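Local coordinates for putative alpha KG dependent 2,4-D dioxygenase (Burkholderia xenovorans, PDB 5J92), which binds an iron(II) ion and probably acts as a 2-oxoglutarate-dependent dioxygenase of the TfdA/TauD family, at residues 15-20 with 250-255; 51-56 with 261-266; 156-161 with 213-218; 20-25 with 46-51. One frame throughout, in Å; residues are numbered along the deposited sequence.

Contact 1 of 4, residues 15-20 with 250-255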
# COMPACT_ATOMS: atom_id res chain seq x y z
N ALA A 15 -28.59 2.75 -7.23
CA ALA A 15 -27.31 2.36 -6.63
C ALA A 15 -26.34 1.91 -7.71
O ALA A 15 -26.70 1.11 -8.59
CB ALA A 15 -27.53 1.25 -5.61
N ALA A 16 -25.11 2.42 -7.66
CA ALA A 16 -24.01 1.93 -8.49
C ALA A 16 -23.13 0.96 -7.73
O ALA A 16 -22.26 0.30 -8.33
CB ALA A 16 -23.16 3.10 -9.01
N HIS A 17 -23.30 0.92 -6.42
CA HIS A 17 -22.60 0.12 -5.44
C HIS A 17 -23.57 0.01 -4.27
O HIS A 17 -24.39 0.92 -4.09
CB HIS A 17 -21.28 0.80 -5.03
CG HIS A 17 -20.47 0.02 -4.04
ND1 HIS A 17 -20.70 0.07 -2.69
CD2 HIS A 17 -19.41 -0.81 -4.22
CE1 HIS A 17 -19.83 -0.72 -2.07
NE2 HIS A 17 -19.03 -1.25 -2.97
N PRO A 18 -23.56 -1.07 -3.52
CA PRO A 18 -24.57 -1.19 -2.45
C PRO A 18 -24.53 -0.05 -1.44
O PRO A 18 -25.57 0.30 -0.87
CB PRO A 18 -24.26 -2.56 -1.81
CG PRO A 18 -22.90 -2.93 -2.32
CD PRO A 18 -22.77 -2.31 -3.67
N PHE A 19 -23.37 0.57 -1.20
CA PHE A 19 -23.38 1.63 -0.19
C PHE A 19 -22.43 2.80 -0.44
O PHE A 19 -22.48 3.76 0.35
CB PHE A 19 -23.10 1.02 1.20
CG PHE A 19 -21.88 0.13 1.27
CD1 PHE A 19 -20.60 0.67 1.36
CD2 PHE A 19 -22.02 -1.26 1.30
CE1 PHE A 19 -19.48 -0.15 1.46
CE2 PHE A 19 -20.90 -2.09 1.39
CZ PHE A 19 -19.62 -1.53 1.47
N ILE A 20 -21.60 2.79 -1.47
CA ILE A 20 -20.66 3.89 -1.70
C ILE A 20 -21.20 4.91 -2.69
O ILE A 20 -21.03 6.11 -2.49
CB ILE A 20 -19.30 3.34 -2.19
CG1 ILE A 20 -18.66 2.45 -1.13
CG2 ILE A 20 -18.37 4.52 -2.56
CD1 ILE A 20 -17.40 1.77 -1.61
N PHE A 250 -14.21 -2.37 0.45
CA PHE A 250 -14.48 -1.00 0.85
C PHE A 250 -14.37 -0.02 -0.32
O PHE A 250 -14.47 1.19 -0.10
CB PHE A 250 -13.53 -0.56 1.97
CG PHE A 250 -13.54 -1.47 3.16
CD1 PHE A 250 -14.74 -1.82 3.78
CD2 PHE A 250 -12.36 -2.03 3.63
CE1 PHE A 250 -14.74 -2.66 4.87
CE2 PHE A 250 -12.35 -2.87 4.73
CZ PHE A 250 -13.55 -3.19 5.35
N VAL A 251 -14.14 -0.52 -1.54
CA VAL A 251 -13.78 0.33 -2.68
C VAL A 251 -14.82 0.21 -3.79
O VAL A 251 -15.29 -0.89 -4.11
CB VAL A 251 -12.38 -0.03 -3.20
CG1 VAL A 251 -12.09 0.72 -4.52
CG2 VAL A 251 -11.33 0.36 -2.13
N TYR A 252 -15.17 1.36 -4.36
CA TYR A 252 -15.93 1.46 -5.60
C TYR A 252 -15.04 2.12 -6.66
O TYR A 252 -14.49 3.19 -6.42
CB TYR A 252 -17.22 2.27 -5.41
CG TYR A 252 -17.87 2.75 -6.70
CD1 TYR A 252 -18.49 1.86 -7.56
CD2 TYR A 252 -17.87 4.10 -7.05
CE1 TYR A 252 -19.09 2.30 -8.74
CE2 TYR A 252 -18.46 4.56 -8.23
CZ TYR A 252 -19.07 3.64 -9.07
OH TYR A 252 -19.66 4.05 -10.24
N SER A 253 -14.91 1.47 -7.80
CA SER A 253 -14.12 1.99 -8.92
C SER A 253 -15.07 2.56 -9.97
O SER A 253 -15.90 1.84 -10.54
CB SER A 253 -13.25 0.88 -9.51
OG SER A 253 -12.41 1.38 -10.55
N HIS A 254 -14.98 3.86 -10.22
CA HIS A 254 -15.92 4.50 -11.13
C HIS A 254 -15.37 4.47 -12.55
O HIS A 254 -14.35 5.11 -12.83
CB HIS A 254 -16.23 5.93 -10.71
CG HIS A 254 -17.28 6.57 -11.56
ND1 HIS A 254 -18.60 6.16 -11.55
CD2 HIS A 254 -17.21 7.56 -12.49
CE1 HIS A 254 -19.29 6.88 -12.41
NE2 HIS A 254 -18.47 7.74 -12.99
N GLU A 255 -16.07 3.75 -13.43
CA GLU A 255 -15.80 3.80 -14.87
C GLU A 255 -16.49 5.03 -15.44
O GLU A 255 -17.73 5.10 -15.47
CB GLU A 255 -16.27 2.53 -15.57
CG GLU A 255 -15.50 1.27 -15.18
CD GLU A 255 -14.08 1.26 -15.72
OE1 GLU A 255 -13.77 2.07 -16.63
OE2 GLU A 255 -13.27 0.45 -15.24
O HOH W 1 -16.77 -2.63 -2.88

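Contact 2 of 4, residues 51-56 with 261-266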
# COMPACT_ATOMS: atom_id res chain seq x y z
N LEU A 51 -22.05 10.54 -5.47
CA LEU A 51 -23.24 10.73 -6.29
C LEU A 51 -22.83 11.08 -7.72
O LEU A 51 -21.97 11.95 -7.94
CB LEU A 51 -24.14 11.84 -5.70
CG LEU A 51 -24.75 11.58 -4.32
CD1 LEU A 51 -25.54 12.80 -3.84
CD2 LEU A 51 -25.67 10.37 -4.36
N ILE A 52 -23.45 10.40 -8.67
CA ILE A 52 -23.14 10.51 -10.09
C ILE A 52 -24.36 11.07 -10.79
O ILE A 52 -25.44 10.46 -10.75
CB ILE A 52 -22.78 9.14 -10.69
CG1 ILE A 52 -21.61 8.52 -9.93
CG2 ILE A 52 -22.52 9.26 -12.18
CD1 ILE A 52 -21.77 7.02 -9.76
N PHE A 53 -24.20 12.22 -11.45
CA PHE A 53 -25.28 12.80 -12.24
C PHE A 53 -24.93 12.62 -13.71
O PHE A 53 -24.05 13.33 -14.24
CB PHE A 53 -25.48 14.28 -11.89
CG PHE A 53 -25.68 14.53 -10.42
CD1 PHE A 53 -24.59 14.70 -9.57
CD2 PHE A 53 -26.96 14.61 -9.88
CE1 PHE A 53 -24.77 14.94 -8.21
CE2 PHE A 53 -27.15 14.85 -8.53
CZ PHE A 53 -26.06 15.02 -7.69
N PRO A 54 -25.54 11.67 -14.42
CA PRO A 54 -25.14 11.41 -15.80
C PRO A 54 -25.51 12.54 -16.74
O PRO A 54 -26.48 13.28 -16.52
CB PRO A 54 -25.92 10.13 -16.17
CG PRO A 54 -26.30 9.50 -14.84
CD PRO A 54 -26.52 10.69 -13.91
N ARG A 55 -24.72 12.68 -17.81
CA ARG A 55 -25.09 13.46 -18.99
C ARG A 55 -25.45 14.91 -18.63
O ARG A 55 -26.52 15.42 -18.98
CB ARG A 55 -26.22 12.76 -19.76
CG ARG A 55 -25.80 11.38 -20.29
CD ARG A 55 -26.97 10.52 -20.79
NE ARG A 55 -27.68 9.83 -19.71
CZ ARG A 55 -27.34 8.65 -19.19
NH1 ARG A 55 -28.05 8.11 -18.20
NH2 ARG A 55 -26.28 7.99 -19.66
N GLN A 56 -24.53 15.58 -17.94
CA GLN A 56 -24.71 16.97 -17.54
C GLN A 56 -23.85 17.83 -18.46
O GLN A 56 -22.66 18.05 -18.21
CB GLN A 56 -24.34 17.17 -16.08
CG GLN A 56 -25.25 16.45 -15.09
CD GLN A 56 -26.69 16.88 -15.22
OE1 GLN A 56 -27.00 18.05 -15.40
NE2 GLN A 56 -27.59 15.90 -15.15
N LEU A 261 -21.22 13.95 -14.03
CA LEU A 261 -20.87 14.84 -12.93
C LEU A 261 -20.83 13.97 -11.67
O LEU A 261 -21.86 13.45 -11.23
CB LEU A 261 -21.87 15.98 -12.78
CG LEU A 261 -21.42 17.26 -12.07
CD1 LEU A 261 -22.57 18.25 -11.99
CD2 LEU A 261 -20.89 17.00 -10.68
N VAL A 262 -19.64 13.83 -11.09
CA VAL A 262 -19.46 13.00 -9.90
C VAL A 262 -19.16 13.93 -8.73
O VAL A 262 -18.21 14.74 -8.79
CB VAL A 262 -18.35 11.96 -10.08
CG1 VAL A 262 -18.15 11.17 -8.78
CG2 VAL A 262 -18.70 11.01 -11.22
N MET A 263 -19.98 13.82 -7.70
CA MET A 263 -19.88 14.60 -6.48
C MET A 263 -19.61 13.64 -5.34
O MET A 263 -20.31 12.63 -5.21
CB MET A 263 -21.19 15.39 -6.27
CG MET A 263 -21.53 15.79 -4.87
SD MET A 263 -23.21 16.46 -4.89
CE MET A 263 -23.34 17.12 -3.23
N TRP A 264 -18.54 13.89 -4.56
CA TRP A 264 -18.20 12.99 -3.47
C TRP A 264 -17.90 13.75 -2.19
O TRP A 264 -17.40 14.87 -2.21
CB TRP A 264 -17.04 12.03 -3.84
CG TRP A 264 -15.65 12.65 -3.94
CD1 TRP A 264 -14.73 12.79 -2.93
CD2 TRP A 264 -15.03 13.16 -5.11
NE1 TRP A 264 -13.57 13.39 -3.41
CE2 TRP A 264 -13.73 13.61 -4.75
CE3 TRP A 264 -15.44 13.29 -6.45
CZ2 TRP A 264 -12.86 14.17 -5.67
CZ3 TRP A 264 -14.56 13.85 -7.36
CH2 TRP A 264 -13.29 14.29 -6.97
N ASP A 265 -18.26 13.11 -1.08
CA ASP A 265 -18.17 13.69 0.26
C ASP A 265 -16.83 13.27 0.86
O ASP A 265 -16.65 12.12 1.27
CB ASP A 265 -19.37 13.24 1.10
CG ASP A 265 -19.48 13.97 2.44
OD1 ASP A 265 -18.49 14.60 2.87
OD2 ASP A 265 -20.57 13.92 3.05
N ASN A 266 -15.87 14.20 0.90
CA ASN A 266 -14.57 13.91 1.48
C ASN A 266 -14.63 13.57 2.96
O ASN A 266 -13.68 12.98 3.50
CB ASN A 266 -13.62 15.09 1.25
CG ASN A 266 -13.30 15.29 -0.22
OD1 ASN A 266 -12.47 14.59 -0.77
ND2 ASN A 266 -13.97 16.24 -0.87

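Contact 3 of 4, residues 156-161 with 213-218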
# COMPACT_ATOMS: atom_id res chain seq x y z
N ALA A 156 -17.49 2.27 6.25
CA ALA A 156 -17.47 0.82 6.21
C ALA A 156 -16.18 0.28 6.80
O ALA A 156 -16.18 -0.72 7.53
CB ALA A 156 -17.63 0.34 4.76
N ALA A 157 -15.05 0.93 6.51
CA ALA A 157 -13.78 0.49 7.07
C ALA A 157 -13.79 0.60 8.58
O ALA A 157 -13.32 -0.30 9.29
CB ALA A 157 -12.63 1.30 6.47
N TYR A 158 -14.31 1.71 9.11
CA TYR A 158 -14.41 1.84 10.56
C TYR A 158 -15.30 0.75 11.13
O TYR A 158 -14.95 0.11 12.13
CB TYR A 158 -14.93 3.23 10.95
CG TYR A 158 -15.11 3.36 12.44
CD1 TYR A 158 -14.05 3.70 13.26
CD2 TYR A 158 -16.35 3.13 13.03
CE1 TYR A 158 -14.20 3.80 14.63
CE2 TYR A 158 -16.51 3.24 14.39
CZ TYR A 158 -15.43 3.58 15.19
OH TYR A 158 -15.59 3.67 16.54
N ASP A 159 -16.45 0.51 10.49
CA ASP A 159 -17.41 -0.46 11.00
C ASP A 159 -16.81 -1.86 11.08
O ASP A 159 -17.15 -2.64 11.99
CB ASP A 159 -18.67 -0.50 10.13
CG ASP A 159 -19.48 0.77 10.22
OD1 ASP A 159 -19.26 1.56 11.17
OD2 ASP A 159 -20.36 0.97 9.34
N LYS A 160 -15.94 -2.20 10.14
CA LYS A 160 -15.46 -3.56 10.03
C LYS A 160 -14.11 -3.77 10.73
O LYS A 160 -13.56 -4.87 10.65
CB LYS A 160 -15.36 -3.96 8.55
CG LYS A 160 -16.71 -4.14 7.86
CD LYS A 160 -17.65 -5.11 8.56
CE LYS A 160 -18.91 -5.38 7.72
NZ LYS A 160 -19.81 -4.19 7.50
N LEU A 161 -13.57 -2.76 11.42
CA LEU A 161 -12.26 -2.91 12.04
C LEU A 161 -12.25 -4.07 13.04
O LEU A 161 -13.25 -4.30 13.74
CB LEU A 161 -11.85 -1.62 12.77
CG LEU A 161 -11.27 -0.45 11.99
CD1 LEU A 161 -11.08 0.75 12.95
CD2 LEU A 161 -9.93 -0.84 11.36
N GLY A 213 -24.68 10.71 10.89
CA GLY A 213 -24.20 10.19 12.15
C GLY A 213 -23.18 9.08 12.06
O GLY A 213 -22.75 8.57 13.11
N ARG A 214 -22.77 8.68 10.85
CA ARG A 214 -21.84 7.57 10.69
C ARG A 214 -20.44 7.91 11.20
O ARG A 214 -19.90 8.98 10.91
CB ARG A 214 -21.73 7.16 9.22
CG ARG A 214 -23.02 6.58 8.61
CD ARG A 214 -23.34 5.16 9.10
NE ARG A 214 -22.33 4.17 8.73
CZ ARG A 214 -22.20 3.62 7.52
NH1 ARG A 214 -23.00 3.98 6.52
NH2 ARG A 214 -21.24 2.72 7.30
N LYS A 215 -19.83 6.97 11.92
CA LYS A 215 -18.43 7.09 12.27
C LYS A 215 -17.56 6.61 11.11
O LYS A 215 -17.93 5.71 10.35
CB LYS A 215 -18.10 6.28 13.52
CG LYS A 215 -18.62 6.88 14.84
CD LYS A 215 -17.85 6.23 15.97
CE LYS A 215 -18.01 6.91 17.30
NZ LYS A 215 -17.18 6.14 18.29
N SER A 216 -16.37 7.21 11.00
CA SER A 216 -15.47 6.88 9.89
C SER A 216 -14.04 7.23 10.27
O SER A 216 -13.80 8.04 11.17
CB SER A 216 -15.88 7.62 8.60
OG SER A 216 -15.64 9.03 8.72
N LEU A 217 -13.10 6.63 9.55
CA LEU A 217 -11.68 6.90 9.73
C LEU A 217 -11.23 8.07 8.84
O LEU A 217 -11.52 8.10 7.64
CB LEU A 217 -10.84 5.66 9.39
CG LEU A 217 -11.00 4.43 10.30
CD1 LEU A 217 -10.30 3.17 9.75
CD2 LEU A 217 -10.47 4.78 11.70
N TYR A 218 -10.52 9.03 9.43
CA TYR A 218 -9.99 10.16 8.66
C TYR A 218 -8.61 9.79 8.10
O TYR A 218 -7.59 10.38 8.43
CB TYR A 218 -9.91 11.41 9.52
CG TYR A 218 -9.89 12.69 8.72
CD1 TYR A 218 -9.77 12.66 7.34
CD2 TYR A 218 -10.01 13.93 9.34
CE1 TYR A 218 -9.78 13.83 6.59
CE2 TYR A 218 -10.02 15.10 8.61
CZ TYR A 218 -9.91 15.04 7.23
OH TYR A 218 -9.91 16.21 6.48
O HOH W 2 -20.09 4.09 10.60

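Contact 4 of 4, residues 20-25 with 46-51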
# COMPACT_ATOMS: atom_id res chain seq x y z
N ILE A 20 -21.60 2.79 -1.47
CA ILE A 20 -20.66 3.89 -1.70
C ILE A 20 -21.20 4.91 -2.69
O ILE A 20 -21.03 6.11 -2.49
CB ILE A 20 -19.30 3.34 -2.19
CG1 ILE A 20 -18.66 2.45 -1.13
CG2 ILE A 20 -18.37 4.52 -2.56
CD1 ILE A 20 -17.40 1.77 -1.61
N ALA A 21 -21.82 4.45 -3.77
CA ALA A 21 -22.08 5.31 -4.92
C ALA A 21 -23.47 5.05 -5.48
O ALA A 21 -23.97 3.92 -5.46
CB ALA A 21 -21.04 5.10 -6.03
N ALA A 22 -24.09 6.12 -5.99
CA ALA A 22 -25.38 6.02 -6.64
C ALA A 22 -25.48 7.08 -7.73
O ALA A 22 -24.96 8.19 -7.58
CB ALA A 22 -26.54 6.20 -5.65
N ARG A 23 -26.21 6.73 -8.78
CA ARG A 23 -26.60 7.69 -9.81
C ARG A 23 -27.91 8.37 -9.43
O ARG A 23 -28.79 7.77 -8.80
CB ARG A 23 -26.75 7.00 -11.17
CG ARG A 23 -25.41 6.65 -11.82
CD ARG A 23 -25.55 6.04 -13.21
NE ARG A 23 -24.25 5.93 -13.87
CZ ARG A 23 -23.35 4.98 -13.62
NH1 ARG A 23 -23.62 4.02 -12.74
NH2 ARG A 23 -22.19 4.98 -14.26
N ILE A 24 -28.02 9.64 -9.80
CA ILE A 24 -29.23 10.40 -9.59
C ILE A 24 -29.67 10.87 -10.96
O ILE A 24 -28.99 11.68 -11.60
CB ILE A 24 -29.01 11.58 -8.64
CG1 ILE A 24 -28.74 11.04 -7.24
CG2 ILE A 24 -30.24 12.46 -8.62
CD1 ILE A 24 -28.33 12.08 -6.27
N HIS A 25 -30.77 10.31 -11.44
CA HIS A 25 -31.27 10.58 -12.77
C HIS A 25 -32.29 11.70 -12.72
O HIS A 25 -32.78 12.06 -11.65
CB HIS A 25 -31.93 9.33 -13.36
CG HIS A 25 -31.04 8.14 -13.42
ND1 HIS A 25 -30.03 8.00 -14.35
CD2 HIS A 25 -31.01 7.01 -12.67
CE1 HIS A 25 -29.41 6.85 -14.16
NE2 HIS A 25 -29.98 6.23 -13.15
N GLY A 46 -25.70 11.32 2.41
CA GLY A 46 -25.53 10.66 3.69
C GLY A 46 -25.54 9.15 3.59
O GLY A 46 -24.86 8.47 4.36
N GLN A 47 -26.33 8.61 2.65
CA GLN A 47 -26.31 7.18 2.36
C GLN A 47 -25.17 6.82 1.40
O GLN A 47 -24.31 6.00 1.73
CB GLN A 47 -27.66 6.75 1.77
CG GLN A 47 -27.69 5.28 1.33
CD GLN A 47 -29.08 4.81 0.90
OE1 GLN A 47 -30.01 5.61 0.78
NE2 GLN A 47 -29.22 3.52 0.67
N TYR A 48 -25.16 7.43 0.20
CA TYR A 48 -24.12 7.19 -0.81
C TYR A 48 -23.20 8.41 -0.90
O TYR A 48 -23.53 9.38 -1.60
CB TYR A 48 -24.73 6.93 -2.18
CG TYR A 48 -25.78 5.85 -2.27
CD1 TYR A 48 -25.41 4.51 -2.51
CD2 TYR A 48 -27.13 6.16 -2.15
CE1 TYR A 48 -26.38 3.51 -2.62
CE2 TYR A 48 -28.11 5.17 -2.27
CZ TYR A 48 -27.73 3.85 -2.50
OH TYR A 48 -28.68 2.87 -2.61
N PRO A 49 -22.02 8.39 -0.28
CA PRO A 49 -21.14 9.58 -0.32
C PRO A 49 -20.59 9.92 -1.72
O PRO A 49 -20.01 11.01 -1.88
CB PRO A 49 -20.00 9.22 0.65
CG PRO A 49 -20.04 7.75 0.76
CD PRO A 49 -21.48 7.33 0.58
N VAL A 50 -20.77 9.04 -2.71
CA VAL A 50 -20.44 9.33 -4.11
C VAL A 50 -21.75 9.38 -4.88
O VAL A 50 -22.50 8.39 -4.91
CB VAL A 50 -19.51 8.28 -4.74
CG1 VAL A 50 -19.21 8.64 -6.22
CG2 VAL A 50 -18.21 8.13 -3.94
N LEU A 51 -22.05 10.54 -5.47
CA LEU A 51 -23.24 10.73 -6.29
C LEU A 51 -22.83 11.08 -7.72
O LEU A 51 -21.97 11.95 -7.94
CB LEU A 51 -24.14 11.84 -5.70
CG LEU A 51 -24.75 11.58 -4.32
CD1 LEU A 51 -25.54 12.80 -3.84
CD2 LEU A 51 -25.67 10.37 -4.36

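Contact 1 of 4, residues 15-20 with 250-255
Tyr252 lies against Ala16, His17 and Ile20 where the loop joining strands 12-15 and 21-25 of the larger sheet meets strand 251-254, an outer strand of the smaller one; the contact thus bridges the two sheets of the double-stranded beta-helix (cupin) fold. The tyrosine's CG stands anti to the backbone N (chi1 164°), and the side chains of Tyr252 and His17 slide past each other in opposite directions, with His17 CB 3.9 Å from Tyr252 CD1. At the phenol end the methyl of Ala16 touches the hydroxyl, Ala16 CB to Tyr252 OH 3.8 Å, and that same hydroxyl shares a 2.7 Å hydrogen bond with ND1 of His254, two residues along the strand. At the root of the tyrosine side chain, Ile20 CG2 packs on Tyr252 CB, while Ile20 CD1 reaches the strand backbone, 3.3 Å from Phe250 O.

The imidazole of His17 is firmly oriented. Its ND1 accepts from two backbone amides of its own loop, Phe19 N and Ile20 N, the former nearly straight at 172°, both donors tilted out of the ring plane. Pro18 CD covers one face and Ile20 CD1 the opposite one. With ND1 so engaged, NE2 points toward the strand, where a water in the ring plane links the segments: it sits 2.6 Å from His17 NE2 and donates to Val251 O, also at 2.6 Å.

Contact 2 of 4, residues 51-56 with 261-266
Two different first torsions bring Phe53 and Met263 together: Phe53 CG stands anti to its carbonyl carbon (chi1 -54°), Met263 CG anti to the backbone N (chi1 156°) with an extended chain beyond. The sulfur arrives at the rim of the phenyl ring, a Met-aromatic contact with Met263 SD 4.0 Å from Phe53 CE1 and, seen from the ring centroid, 80° off the normal. They sit on neighbouring antiparallel strands, Phe53 on 50-53 and Met263 on 261-265, in the larger sheet of the cupin-like double-stranded beta-helix.

Leu51 with Met263 and Phe53 with Leu261 are hydrogen-bonded pairs; Ile52 with Val262 between them is a non-hydrogen-bonded pair. Four backbone bonds tie the strands, the amides of Leu51 and Met263 each reaching the other's carbonyl oxygen at 2.7 Å. Leu51, Phe53, Leu261 and Met263 share one face of the sheet, where Ile41 of helix 35-47 packs on Leu51, Phe53 and Met263. On the other face Ile52 and Val262 lie side by side, pointing the same way, with Ile52 CG1 4.0 Å from Val262 CG2.

Past the strand end, Gln56 bends at its second torsion: its CG rests on Leu261 CB at 4.1 Å, while the amide turns away to bond the backbone of Leu27 and Leu29. Phe53 O accepts the amide of Leu261, and Phe53 CD1 lies 3.4 Å from Leu261 O, which sits at the ring edge near its plane.

Contact 3 of 4, residues 156-161 with 213-218
The ring of Tyr158 has Leu217 CD2 at its edge, near the ring plane and 4.1 Å from Tyr158 CD1, the two side chains crossing at about a right angle. Asp159 OD1 also lies at the edge in the ring plane, and Arg166 makes a cation-pi contact with the ring. The aliphatic part of Lys215 approaches the CD2/CE2 side obliquely, Lys215 CB lying 3.5 Å from Tyr158 CE2 and Lys215 CD close to the phenol carbon. The second pair of flat groups, the carboxylate of Asp159 and the guanidinium of Arg214, is nearly coplanar, the planes being 23° apart. Their salt bridge runs from Arg214 NH2 to Asp159 OD2 at 2.8 Å, meeting the oxygen on its syn side but 30° out of the carboxylate plane.

A water bridges this junction, donating to Asp159 OD1 and Lys215 O while accepting from Arg214 NE. The arginine, bent at its second and third torsions, folds back so that NE faces the water and NH2 the acid.

In the fold, helix 154-159 follows strand 149-153 and here packs against 215-217, an outer strand of a four-stranded antiparallel sheet. Tyr158, whose CG is anti to the backbone N (chi1 177°), extends from the helix across that strand, its CB 3.8 Å from Ser216 CA.

At the phenol, Lys215 NZ gives Tyr158 OH a weak 3.4 Å hydrogen bond. Glu170 is the stronger partner of both, bonding the hydroxyl through one carboxylate oxygen and forming a salt bridge with the lysine through the other. Leu161 and Leu217 reach toward each other tip to tip, Leu161 CD1 to Leu217 CD1 at 4.1 Å.

Contact 4 of 4, residues 20-25 with 46-51
Two backbone hydrogen bonds join the segments in parallel fashion: Val50 N donates to Ile20 O at 2.9 Å, and Ala22 N to Val50 O at 3.0 Å. Between them Ala21 CA makes a C-H...O contact with Val50 O, and further along Leu51 CA does the same with Ala22 O.

One CH-pi contact stands out. The methyl of Ala22 sits over a face of the Tyr48 ring, 3.5 Å from its centroid and 15° off the normal, while Gln47 CG covers the opposite face. Tyr48 has CG anti to its carbonyl carbon (chi1 -53°), which swings the ring across the start of strand 21-25 and brings Tyr48 CD1 to 3.3 Å from Ala21 O.

The remaining contacts are aliphatic. Ala21 CB meets Val50 CB at 3.8 Å, and beside them Ile20 CG2 runs alongside Val50 CG2, pointing the same way. On the other side of the sheet Ile24 CD1 packs against both methyls of Leu51, 3.7 Å from Leu51 CD2.

With helix 35-47 as the connection, these two neighbouring parallel strands, 21-25 and 50-53, form a beta-alpha-beta crossover at one side of the larger sheet.

Contacts 2 and 4 share Leu51 and lie on adjoining strand pairs of one sheet, their centres 8 Å apart; backbone hydrogen bonds join them, Ile24 N to Ile52 O at 2.9 Å and Asp265 N to Pro49 O at 2.8 Å. Contact 1 adjoins both: it shares Ile20 with contact 4, and His254 CE1 packs on Ile52 CD1 of contact 2 at 3.6 Å. Contact 3 lies beyond contact 1, touching it where Phe250 CE1 meets Ala156 O at 3.6 Å, and is remote from the metal. The iron is held by His122, Asp124 and His271; the side chains of Val262 and Val50 lie about 11 and 12 Å from it, and that of Val50 about 7 Å from the His271 side chain.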